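Local coordinates for protein probable arabinosyltransferase C (Mycobacterium tuberculosis, PDB 3PTY) that transfers arabinose units to build the arabinan of mycobacterial cell-wall arabinogalactan, and is seen here as its C-terminal extracellular domain, a lectin-like carbohydrate-binding module, at residues F67-I72 against P131-W136; M145-W150 against R226-D231; R176-Q181 against H238-T243; M197-V202 against R209-P214. All coordinates share one frame; numbering follows the deposited sequence.

How the contacts relate
From the N terminus, contact 1 is the first to close: 67-72, just after the outermost strand 63-65, returns to 131-136, ending a loop of which part is not modelled. It ties the loop following one edge strand of the antiparallel sheet to the other edge strand, 133-134. Contact 2 opens at 145-150 and contact 3 at 176-181. Contact 4 is a local hairpin, 197-202 with 209-214, nested inside both. Contact 2 then closes at 226-231 and contact 3 at 238-243, so these two cross. Contact 3 packs across between strands 178-183 and 240-242, and the calcium is shared by Asp231 of contact 2 and His238 of contact 3.

Contact 1 (F67-I72 against P131-W136); sequences FTPNGI and PVLGSW
Phe67 and Gly134, with Ile72 beside them, bury more surface here than any other residues. The Phe67 ring receives Ser135 CB over the centre of one face, a CH-pi contact in which Ser135 CB stands 3.8 Å from the centroid and 13° off the ring normal, while the Leu133 carbonyl lies at the ring edge. Next to the ring the backbones pair: Thr68 N donates to Gly134 O at 2.9 Å, and Gly134 N returns a bond to Thr68 O at the same length. That oxygen is gripped twice, because Gly71 N also reaches Thr68 O, from the opposite face of its carbonyl plane, and so closes the type I turn from Thr68 to Gly71. At the end of the turn the two glycines meet in a CA-H...O contact, Gly134 CA lying 3.1 Å from Gly71 O, and Trp136 N binds Gly71 O at 3.0 Å from well above the carbonyl plane. Ile72 has CG1 beside its backbone N (chi1 -55°), and its side chain crosses that of Val132 at about a right angle, Ile72 CD1 coming a tight 3.4 Å from Val132 CG1. Pro69 CD lies alongside Leu133 CD2 at 3.8 Å. The Ser135 hydroxyl turns to Asp231, a calcium ligand. A single antiparallel bridge joins the loop after one outermost strand to the other outermost strand, linking these two parts of the beta-sandwich beside its calcium site.

Contact 2 (M145-W150 against R226-D231); sequences MLRSGW and RLVADD. With CA (calcium ion), chain C.
Ser148 OG makes two hydrogen bonds: it accepts from Leu227 N at 2.9 Å and donates to Gly149 O at 2.7 Å, so the hydroxyl, and not Ser148 O, takes the Leu227 amide. Its chi1 of 78° sets OG between the backbone N and carbonyl carbon of Ser148, turned to the neighbouring strand, and Ser148 N completes the link with a straight bond to Leu227 O (2.9 Å, 169° at the hydrogen). Arg226 has by far the most surface buried. Its extended chain runs over the Trp150 indole, Arg226 CD lying 3.7 Å from the centroid of the six-membered ring, and its guanidinium is sandwiched: Arg147 CD sits over the centre of one face and Trp150 CZ2 over the opposite one, toward the rim, 3.5 Å from Arg226 CZ. Ring and guanidinium planes are only 15° apart. Water 1 bridges Arg226 NH1 to Ser148 O, and Gln181 takes the NE hydrogen. Farther along the ladder Leu146 and Ala229 exchange two backbone bonds, and Asp231 chelates the calcium through both carboxylate oxygens. Strand 144-152 lies between 63-65 and 224-231, which pairs next with 178-183; Leu146 and Ala229 face Leu242 of strand 240-242.

Contact 3 (R176-Q181 against H238-T243); sequences REVRLQ and HWIALT. With CA (calcium ion), chain C; PO4 (phosphate ion), chain D.
Glu177 and His238 make the tight end of this contact. The two side chains approach from opposite directions and meet nearly coplanar, 14° between carboxylate and imidazole planes. His238 NE2 donates to Glu177 OE1 at 2.7 Å (162°), using the syn lone pair of that oxygen; the second bond, to Glu177 OE2, is weak and bent, and Asp174 N supplies OE2 with another donor. This pairing fixes the rotation of the His238 ring. The remainder is looser, an apolar contact across 8.7 Å between the CA atoms of Val178 and Ile240. Val178 CG2 touches Ile240 CG2 at 4.0 Å and Val178 CG1 touches Leu242 CD2 at 4.2 Å, the side chains sliding past one another in opposite directions. With Val178 CG1 anti to the backbone N (chi1 179°) and CG2 beside it, the methyls go to Leu242 and Ile240 respectively. On the watery side, His238 O lies 2.4 Å from the calcium, which also carries three waters. Asp231 and the carbonyl of Asp233 complete the site. Side chains meeting between strands whose backbones are not paired are the mark of a beta-sandwich interior, here bordered by a calcium site in a lectin-like module.

Contact 4 (M197-V202 against R209-P214); sequences MEFADV and RNLRAP
Phe199 and Leu211 meet broadside, crossing at about a right angle with Phe199 CB 3.7 Å from Leu211 CB. Phe199 CD2 fits between Leu211 CB and Ala213 CB, 3.8 Å from the latter. Ala213 CB is the bump that separates Phe199 from Met197: the Met197 chain, bent at chi3 (-56°), hooks its methyl into the notch between Ala213 CB and Pro214 CD, with Met197 CE 3.8 Å from Ala213 CB. Farther along the hairpin, Val202 packs on a flat surface. Its CB rests over one face of the Arg212 guanidinium, toward the rim, 3.5 Å from Arg212 NE. Arg212 presents that face because its chain bends at chi2 (113°) and its NE donates in the guanidinium plane to Asn210 O at 2.8 Å, while its NH1 bonds to Trp335 O. A water accepts from Asn210 N and Arg212 NH2 and donates to Val202 O. Asp201 and Arg209 form a flat, side-on salt bridge, carboxylate and guanidinium 10° from coplanar: Arg209 NE to Asp201 OD1 is 2.8 Å, Arg209 NH2 to Asp201 OD2 2.9 Å, each on a syn lone pair. Two backbone bonds between Ala200 and Arg212 pair the strands. The hairpin lies between strand 178-183, beside 195-202, and strand 164-171, beside 209-214; Phe199 packs on both, while Arg212 reaches Tyr330 of strand 322-331 in the other sheet.

Contact 1 (F67-I72 against P131-W136)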
# COMPACT_ATOMS: atom_id res chain seq x y z
N PHE A 67 -18.52 -29.69 8.80
CA PHE A 67 -18.40 -28.64 7.78
C PHE A 67 -19.81 -28.20 7.42
O PHE A 67 -20.62 -29.03 6.97
CB PHE A 67 -17.73 -29.17 6.52
CG PHE A 67 -16.23 -28.98 6.48
CD1 PHE A 67 -15.37 -29.86 7.14
CD2 PHE A 67 -15.68 -27.94 5.74
CE1 PHE A 67 -13.99 -29.69 7.07
CE2 PHE A 67 -14.30 -27.76 5.68
CZ PHE A 67 -13.46 -28.63 6.35
N THR A 68 -20.12 -26.92 7.59
CA THR A 68 -21.48 -26.42 7.40
C THR A 68 -21.48 -25.13 6.59
O THR A 68 -20.47 -24.43 6.53
CB THR A 68 -22.16 -26.14 8.76
OG1 THR A 68 -21.40 -25.14 9.45
CG2 THR A 68 -22.22 -27.41 9.60
N PRO A 69 -22.63 -24.79 5.97
CA PRO A 69 -22.69 -23.62 5.08
C PRO A 69 -22.34 -22.32 5.80
O PRO A 69 -21.84 -21.39 5.16
CB PRO A 69 -24.15 -23.61 4.61
CG PRO A 69 -24.59 -25.03 4.71
CD PRO A 69 -23.88 -25.58 5.93
N ASN A 70 -22.60 -22.25 7.10
CA ASN A 70 -22.27 -21.05 7.87
C ASN A 70 -21.11 -21.24 8.84
O ASN A 70 -20.94 -20.45 9.77
CB ASN A 70 -23.51 -20.51 8.58
CG ASN A 70 -24.53 -19.95 7.60
OD1 ASN A 70 -24.35 -18.86 7.06
ND2 ASN A 70 -25.59 -20.71 7.36
N GLY A 71 -20.29 -22.26 8.60
CA GLY A 71 -19.11 -22.50 9.42
C GLY A 71 -17.95 -21.60 9.02
O GLY A 71 -16.88 -22.07 8.62
N ILE A 72 -18.18 -20.29 9.13
CA ILE A 72 -17.21 -19.26 8.75
C ILE A 72 -17.50 -18.04 9.62
O ILE A 72 -18.65 -17.64 9.76
CB ILE A 72 -17.44 -18.81 7.30
CG1 ILE A 72 -17.39 -20.00 6.35
CG2 ILE A 72 -16.41 -17.74 6.89
CD1 ILE A 72 -17.80 -19.65 4.94
N PRO A 131 -22.22 -22.85 -3.59
CA PRO A 131 -22.30 -23.41 -2.23
C PRO A 131 -21.00 -23.13 -1.49
O PRO A 131 -19.95 -22.98 -2.11
CB PRO A 131 -22.43 -24.92 -2.46
CG PRO A 131 -22.22 -25.17 -3.91
CD PRO A 131 -22.03 -23.87 -4.63
N VAL A 132 -21.08 -23.08 -0.16
CA VAL A 132 -19.91 -22.88 0.68
C VAL A 132 -20.02 -23.87 1.83
O VAL A 132 -21.12 -24.10 2.33
CB VAL A 132 -19.91 -21.47 1.33
CG1 VAL A 132 -18.58 -21.22 2.03
CG2 VAL A 132 -20.18 -20.41 0.31
N LEU A 133 -18.89 -24.44 2.24
CA LEU A 133 -18.85 -25.25 3.46
C LEU A 133 -17.60 -24.91 4.27
O LEU A 133 -16.49 -24.84 3.72
CB LEU A 133 -18.88 -26.75 3.13
CG LEU A 133 -20.19 -27.32 2.57
CD1 LEU A 133 -20.00 -28.79 2.18
CD2 LEU A 133 -21.35 -27.16 3.58
N GLY A 134 -17.76 -24.70 5.58
CA GLY A 134 -16.64 -24.33 6.44
C GLY A 134 -16.65 -25.03 7.79
O GLY A 134 -17.70 -25.45 8.28
N SER A 135 -15.47 -25.14 8.41
CA SER A 135 -15.35 -25.86 9.68
C SER A 135 -15.18 -24.94 10.88
O SER A 135 -14.88 -25.40 11.98
CB SER A 135 -14.17 -26.83 9.63
OG SER A 135 -12.95 -26.11 9.49
N TRP A 136 -15.37 -23.63 10.69
CA TRP A 136 -15.29 -22.73 11.83
C TRP A 136 -16.52 -22.87 12.72
O TRP A 136 -17.63 -23.11 12.23
CB TRP A 136 -15.15 -21.27 11.40
CG TRP A 136 -15.17 -20.33 12.58
CD1 TRP A 136 -14.10 -19.92 13.33
CD2 TRP A 136 -16.33 -19.70 13.16
NE1 TRP A 136 -14.52 -19.06 14.33
CE2 TRP A 136 -15.88 -18.91 14.25
CE3 TRP A 136 -17.69 -19.72 12.86
CZ2 TRP A 136 -16.75 -18.16 15.03
CZ3 TRP A 136 -18.56 -18.97 13.65
CH2 TRP A 136 -18.08 -18.20 14.72

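Contact 2 (M145-W150 against R226-D231)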
# COMPACT_ATOMS: atom_id res chain seq x y z
N MET A 145 -14.10 -32.82 8.71
CA MET A 145 -13.58 -33.39 7.47
C MET A 145 -14.56 -33.13 6.35
O MET A 145 -15.76 -33.07 6.58
CB MET A 145 -13.42 -34.90 7.60
CG MET A 145 -12.57 -35.37 8.75
SD MET A 145 -12.39 -37.16 8.64
CE MET A 145 -11.64 -37.31 7.02
N LEU A 146 -14.04 -33.03 5.13
CA LEU A 146 -14.90 -32.84 3.98
C LEU A 146 -14.41 -33.66 2.80
O LEU A 146 -13.21 -33.73 2.55
CB LEU A 146 -14.95 -31.36 3.59
CG LEU A 146 -15.83 -31.00 2.38
CD1 LEU A 146 -17.31 -31.22 2.70
CD2 LEU A 146 -15.61 -29.56 1.98
N ARG A 147 -15.34 -34.27 2.09
CA ARG A 147 -15.07 -34.90 0.81
C ARG A 147 -16.22 -34.53 -0.10
O ARG A 147 -17.36 -34.90 0.16
CB ARG A 147 -14.98 -36.42 0.97
CG ARG A 147 -14.76 -37.16 -0.34
CD ARG A 147 -14.40 -38.63 -0.10
NE ARG A 147 -15.55 -39.44 0.30
CZ ARG A 147 -15.72 -39.96 1.52
NH1 ARG A 147 -14.81 -39.76 2.46
NH2 ARG A 147 -16.81 -40.68 1.77
N SER A 148 -15.92 -33.79 -1.16
CA SER A 148 -16.96 -33.37 -2.08
C SER A 148 -17.37 -34.53 -2.98
O SER A 148 -16.70 -35.57 -3.02
CB SER A 148 -16.48 -32.20 -2.96
OG SER A 148 -15.65 -32.67 -4.02
N GLY A 149 -18.47 -34.35 -3.70
CA GLY A 149 -18.80 -35.24 -4.79
C GLY A 149 -17.84 -34.99 -5.94
O GLY A 149 -17.00 -34.07 -5.88
N TRP A 150 -17.97 -35.79 -6.98
CA TRP A 150 -17.10 -35.66 -8.15
C TRP A 150 -17.55 -34.56 -9.10
O TRP A 150 -18.74 -34.39 -9.36
CB TRP A 150 -17.04 -36.99 -8.91
CG TRP A 150 -16.36 -38.08 -8.15
CD1 TRP A 150 -16.95 -39.15 -7.52
CD2 TRP A 150 -14.95 -38.23 -7.95
NE1 TRP A 150 -15.99 -39.94 -6.94
CE2 TRP A 150 -14.75 -39.41 -7.19
CE3 TRP A 150 -13.82 -37.49 -8.35
CZ2 TRP A 150 -13.48 -39.86 -6.82
CZ3 TRP A 150 -12.55 -37.95 -7.98
CH2 TRP A 150 -12.40 -39.12 -7.22
N ARG A 226 -12.29 -34.25 -7.18
CA ARG A 226 -13.06 -33.86 -6.00
C ARG A 226 -12.13 -33.22 -4.98
O ARG A 226 -10.91 -33.40 -5.05
CB ARG A 226 -13.78 -35.06 -5.39
CG ARG A 226 -12.86 -36.09 -4.74
CD ARG A 226 -13.66 -37.27 -4.16
NE ARG A 226 -12.77 -38.34 -3.72
CZ ARG A 226 -13.17 -39.56 -3.37
NH1 ARG A 226 -14.46 -39.89 -3.40
NH2 ARG A 226 -12.27 -40.46 -2.99
N LEU A 227 -12.71 -32.49 -4.04
CA LEU A 227 -11.96 -31.85 -2.97
C LEU A 227 -12.04 -32.67 -1.69
O LEU A 227 -13.09 -33.22 -1.36
CB LEU A 227 -12.54 -30.45 -2.68
CG LEU A 227 -12.60 -29.48 -3.85
CD1 LEU A 227 -13.20 -28.14 -3.39
CD2 LEU A 227 -11.20 -29.28 -4.44
N VAL A 228 -10.93 -32.73 -0.97
CA VAL A 228 -10.94 -33.35 0.35
C VAL A 228 -10.22 -32.43 1.31
O VAL A 228 -9.20 -31.83 0.97
CB VAL A 228 -10.29 -34.75 0.34
CG1 VAL A 228 -11.05 -35.69 -0.61
CG2 VAL A 228 -8.83 -34.65 -0.04
N ALA A 229 -10.77 -32.28 2.50
CA ALA A 229 -10.20 -31.40 3.49
C ALA A 229 -10.25 -32.07 4.85
O ALA A 229 -11.21 -32.78 5.17
CB ALA A 229 -10.94 -30.05 3.52
N ASP A 230 -9.23 -31.82 5.66
CA ASP A 230 -9.12 -32.45 6.96
C ASP A 230 -8.71 -31.39 7.96
O ASP A 230 -7.61 -30.82 7.87
CB ASP A 230 -8.10 -33.59 6.91
CG ASP A 230 -8.12 -34.44 8.17
OD1 ASP A 230 -9.13 -34.40 8.90
OD2 ASP A 230 -7.13 -35.16 8.42
N ASP A 231 -9.59 -31.11 8.91
CA ASP A 231 -9.33 -30.11 9.93
C ASP A 231 -9.44 -30.74 11.32
O ASP A 231 -10.49 -30.68 11.98
CB ASP A 231 -10.32 -28.96 9.79
CG ASP A 231 -10.19 -27.96 10.90
OD1 ASP A 231 -9.18 -28.02 11.64
OD2 ASP A 231 -11.09 -27.11 11.04
CA CA C . -10.41 -26.66 13.52
O HOH W 1 -16.85 -38.31 -3.31
O HOH W 2 -11.46 -28.92 13.83
O HOH W 3 -10.77 -25.57 15.81
O HOH W 4 -12.78 -25.51 13.37

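Contact 3 (R176-Q181 against H238-T243)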
# COMPACT_ATOMS: atom_id res chain seq x y z
N ARG A 176 -1.15 -29.48 3.38
CA ARG A 176 -1.53 -30.89 3.37
C ARG A 176 -3.00 -31.11 3.75
O ARG A 176 -3.55 -32.19 3.52
CB ARG A 176 -0.63 -31.67 4.33
CG ARG A 176 -0.58 -31.07 5.73
CD ARG A 176 0.05 -32.00 6.75
NE ARG A 176 -0.31 -31.60 8.10
CZ ARG A 176 -1.40 -32.01 8.74
NH1 ARG A 176 -2.25 -32.85 8.15
NH2 ARG A 176 -1.65 -31.59 9.97
N GLU A 177 -3.65 -30.09 4.31
CA GLU A 177 -5.01 -30.26 4.83
C GLU A 177 -6.10 -30.13 3.76
O GLU A 177 -7.25 -30.48 4.01
CB GLU A 177 -5.29 -29.28 5.96
CG GLU A 177 -4.54 -29.58 7.25
CD GLU A 177 -4.77 -28.52 8.31
OE1 GLU A 177 -5.79 -28.60 9.02
OE2 GLU A 177 -3.94 -27.60 8.42
N VAL A 178 -5.74 -29.61 2.59
CA VAL A 178 -6.69 -29.48 1.49
C VAL A 178 -6.08 -30.05 0.22
O VAL A 178 -5.03 -29.60 -0.23
CB VAL A 178 -7.12 -28.01 1.26
CG1 VAL A 178 -8.09 -27.92 0.08
CG2 VAL A 178 -7.75 -27.42 2.51
N ARG A 179 -6.73 -31.05 -0.34
CA ARG A 179 -6.17 -31.71 -1.51
C ARG A 179 -7.21 -31.86 -2.60
O ARG A 179 -8.41 -31.88 -2.34
CB ARG A 179 -5.59 -33.08 -1.14
CG ARG A 179 -4.49 -33.00 -0.08
CD ARG A 179 -3.82 -34.35 0.16
NE ARG A 179 -3.18 -34.82 -1.06
CZ ARG A 179 -1.87 -34.74 -1.31
NH1 ARG A 179 -1.04 -34.22 -0.41
NH2 ARG A 179 -1.40 -35.18 -2.46
N LEU A 180 -6.72 -31.96 -3.83
CA LEU A 180 -7.56 -32.26 -4.98
C LEU A 180 -7.25 -33.68 -5.40
O LEU A 180 -6.10 -34.01 -5.69
CB LEU A 180 -7.20 -31.31 -6.13
CG LEU A 180 -7.93 -31.50 -7.46
CD1 LEU A 180 -9.29 -30.84 -7.42
CD2 LEU A 180 -7.09 -30.94 -8.59
N GLN A 181 -8.27 -34.54 -5.42
CA GLN A 181 -8.10 -35.90 -5.91
C GLN A 181 -8.65 -35.99 -7.33
O GLN A 181 -9.61 -35.31 -7.67
CB GLN A 181 -8.82 -36.89 -5.00
CG GLN A 181 -8.31 -36.92 -3.57
CD GLN A 181 -8.97 -38.00 -2.74
OE1 GLN A 181 -10.01 -38.53 -3.11
NE2 GLN A 181 -8.37 -38.34 -1.60
N HIS A 238 -7.90 -22.24 13.82
CA HIS A 238 -7.54 -23.15 12.75
C HIS A 238 -8.81 -23.74 12.16
O HIS A 238 -9.41 -24.63 12.75
CB HIS A 238 -6.62 -24.25 13.26
CG HIS A 238 -5.95 -25.03 12.17
ND1 HIS A 238 -4.64 -24.81 11.80
CD2 HIS A 238 -6.41 -26.03 11.38
CE1 HIS A 238 -4.32 -25.65 10.82
NE2 HIS A 238 -5.37 -26.39 10.55
N TRP A 239 -9.23 -23.24 11.00
CA TRP A 239 -10.45 -23.71 10.37
C TRP A 239 -10.33 -23.55 8.86
O TRP A 239 -9.43 -22.87 8.37
CB TRP A 239 -11.67 -22.94 10.90
CG TRP A 239 -11.52 -21.46 10.80
CD1 TRP A 239 -10.99 -20.62 11.75
CD2 TRP A 239 -11.88 -20.63 9.69
NE1 TRP A 239 -11.01 -19.33 11.30
CE2 TRP A 239 -11.55 -19.30 10.04
CE3 TRP A 239 -12.46 -20.88 8.44
CZ2 TRP A 239 -11.77 -18.23 9.18
CZ3 TRP A 239 -12.68 -19.81 7.59
CH2 TRP A 239 -12.34 -18.50 7.96
N ILE A 240 -11.24 -24.17 8.12
CA ILE A 240 -11.19 -24.18 6.66
C ILE A 240 -12.57 -23.91 6.08
O ILE A 240 -13.55 -24.48 6.54
CB ILE A 240 -10.73 -25.56 6.14
CG1 ILE A 240 -9.39 -25.96 6.77
CG2 ILE A 240 -10.61 -25.55 4.61
CD1 ILE A 240 -8.97 -27.40 6.45
N ALA A 241 -12.64 -23.05 5.06
CA ALA A 241 -13.88 -22.88 4.31
C ALA A 241 -13.57 -23.00 2.82
O ALA A 241 -12.58 -22.45 2.34
CB ALA A 241 -14.52 -21.52 4.61
N LEU A 242 -14.42 -23.73 2.09
CA LEU A 242 -14.18 -24.01 0.68
C LEU A 242 -15.40 -23.71 -0.18
O LEU A 242 -16.52 -23.68 0.31
CB LEU A 242 -13.80 -25.48 0.47
CG LEU A 242 -12.56 -26.02 1.20
CD1 LEU A 242 -12.43 -27.52 0.95
CD2 LEU A 242 -11.30 -25.30 0.75
N THR A 243 -15.15 -23.51 -1.47
CA THR A 243 -16.20 -23.40 -2.47
C THR A 243 -15.79 -24.37 -3.58
O THR A 243 -14.69 -24.92 -3.53
CB THR A 243 -16.31 -21.97 -3.02
OG1 THR A 243 -15.01 -21.54 -3.46
CG2 THR A 243 -16.82 -21.01 -1.94
CA CA C . -10.41 -26.66 13.52
P PO4 D . -10.61 -15.68 12.69
O1 PO4 D . -9.48 -14.74 13.04
O2 PO4 D . -11.04 -15.45 11.25
O3 PO4 D . -11.79 -15.43 13.61
O4 PO4 D . -10.14 -17.11 12.86
O HOH W 2 -11.46 -28.92 13.83
O HOH W 3 -10.77 -25.57 15.81
O HOH W 4 -12.78 -25.51 13.37

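Contact 4 (M197-V202 against R209-P214)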
# COMPACT_ATOMS: atom_id res chain seq x y z
N MET A 197 -3.26 -34.02 -5.37
CA MET A 197 -2.24 -32.99 -5.25
C MET A 197 -2.67 -31.94 -4.23
O MET A 197 -3.83 -31.90 -3.81
CB MET A 197 -1.99 -32.31 -6.60
CG MET A 197 -3.20 -31.56 -7.16
SD MET A 197 -2.89 -30.95 -8.83
CE MET A 197 -1.42 -29.98 -8.53
N GLU A 198 -1.72 -31.12 -3.82
CA GLU A 198 -2.00 -29.99 -2.94
C GLU A 198 -2.18 -28.73 -3.76
O GLU A 198 -1.89 -28.73 -4.96
CB GLU A 198 -0.84 -29.82 -1.96
CG GLU A 198 -0.80 -30.90 -0.91
CD GLU A 198 0.42 -30.81 -0.03
OE1 GLU A 198 1.20 -29.85 -0.19
OE2 GLU A 198 0.59 -31.70 0.83
N PHE A 199 -2.67 -27.67 -3.12
CA PHE A 199 -2.84 -26.38 -3.77
C PHE A 199 -1.74 -25.45 -3.30
O PHE A 199 -1.24 -25.59 -2.19
CB PHE A 199 -4.17 -25.74 -3.36
CG PHE A 199 -5.39 -26.38 -3.96
CD1 PHE A 199 -6.01 -27.45 -3.32
CD2 PHE A 199 -5.93 -25.91 -5.14
CE1 PHE A 199 -7.14 -28.04 -3.87
CE2 PHE A 199 -7.06 -26.48 -5.69
CZ PHE A 199 -7.67 -27.55 -5.05
N ALA A 200 -1.39 -24.48 -4.14
CA ALA A 200 -0.60 -23.34 -3.69
C ALA A 200 -1.55 -22.35 -3.03
O ALA A 200 -2.52 -21.91 -3.64
CB ALA A 200 0.12 -22.69 -4.85
N ASP A 201 -1.27 -22.01 -1.78
CA ASP A 201 -2.12 -21.12 -1.02
C ASP A 201 -1.56 -19.71 -1.18
O ASP A 201 -0.54 -19.37 -0.60
CB ASP A 201 -2.12 -21.56 0.45
CG ASP A 201 -3.06 -20.73 1.32
OD1 ASP A 201 -3.56 -19.69 0.84
OD2 ASP A 201 -3.30 -21.12 2.48
N VAL A 202 -2.21 -18.90 -2.01
CA VAL A 202 -1.69 -17.57 -2.35
C VAL A 202 -2.60 -16.48 -1.78
O VAL A 202 -3.79 -16.44 -2.09
CB VAL A 202 -1.57 -17.39 -3.89
CG1 VAL A 202 -1.01 -16.01 -4.23
CG2 VAL A 202 -0.70 -18.48 -4.49
N ARG A 209 -9.22 -16.25 -0.40
CA ARG A 209 -8.21 -16.15 -1.44
C ARG A 209 -8.36 -17.30 -2.41
O ARG A 209 -9.19 -18.19 -2.19
CB ARG A 209 -6.80 -16.12 -0.85
CG ARG A 209 -6.37 -17.42 -0.16
CD ARG A 209 -6.30 -17.22 1.33
NE ARG A 209 -5.69 -18.35 2.03
CZ ARG A 209 -6.09 -18.74 3.24
NH1 ARG A 209 -7.08 -18.10 3.85
NH2 ARG A 209 -5.51 -19.77 3.83
N ASN A 210 -7.57 -17.29 -3.48
CA ASN A 210 -7.66 -18.32 -4.49
C ASN A 210 -6.53 -19.33 -4.39
O ASN A 210 -5.37 -19.00 -4.65
CB ASN A 210 -7.68 -17.68 -5.89
CG ASN A 210 -8.97 -16.94 -6.15
OD1 ASN A 210 -10.06 -17.48 -5.96
ND2 ASN A 210 -8.87 -15.69 -6.58
N LEU A 211 -6.86 -20.55 -3.98
CA LEU A 211 -5.90 -21.65 -4.00
C LEU A 211 -5.72 -22.09 -5.45
O LEU A 211 -6.68 -22.11 -6.20
CB LEU A 211 -6.40 -22.83 -3.16
CG LEU A 211 -6.87 -22.55 -1.73
CD1 LEU A 211 -7.45 -23.81 -1.11
CD2 LEU A 211 -5.74 -21.99 -0.88
N ARG A 212 -4.49 -22.43 -5.83
CA ARG A 212 -4.22 -22.79 -7.23
C ARG A 212 -3.46 -24.09 -7.36
O ARG A 212 -2.48 -24.33 -6.64
CB ARG A 212 -3.44 -21.69 -7.97
CG ARG A 212 -3.99 -20.27 -7.81
CD ARG A 212 -3.03 -19.40 -7.01
NE ARG A 212 -3.62 -18.13 -6.61
CZ ARG A 212 -3.26 -16.94 -7.08
NH1 ARG A 212 -2.28 -16.86 -7.98
NH2 ARG A 212 -3.85 -15.84 -6.64
N ALA A 213 -3.91 -24.91 -8.30
CA ALA A 213 -3.24 -26.17 -8.62
C ALA A 213 -3.05 -26.21 -10.13
O ALA A 213 -4.01 -26.11 -10.89
CB ALA A 213 -4.11 -27.34 -8.16
N PRO A 214 -1.79 -26.36 -10.59
CA PRO A 214 -1.53 -26.38 -12.03
C PRO A 214 -2.21 -27.57 -12.69
O PRO A 214 -2.05 -28.70 -12.24
CB PRO A 214 -0.00 -26.54 -12.10
CG PRO A 214 0.35 -27.19 -10.79
CD PRO A 214 -0.55 -26.49 -9.81
O HOH W 5 -0.33 -26.87 -6.34
O HOH W 6 -5.32 -15.63 -4.08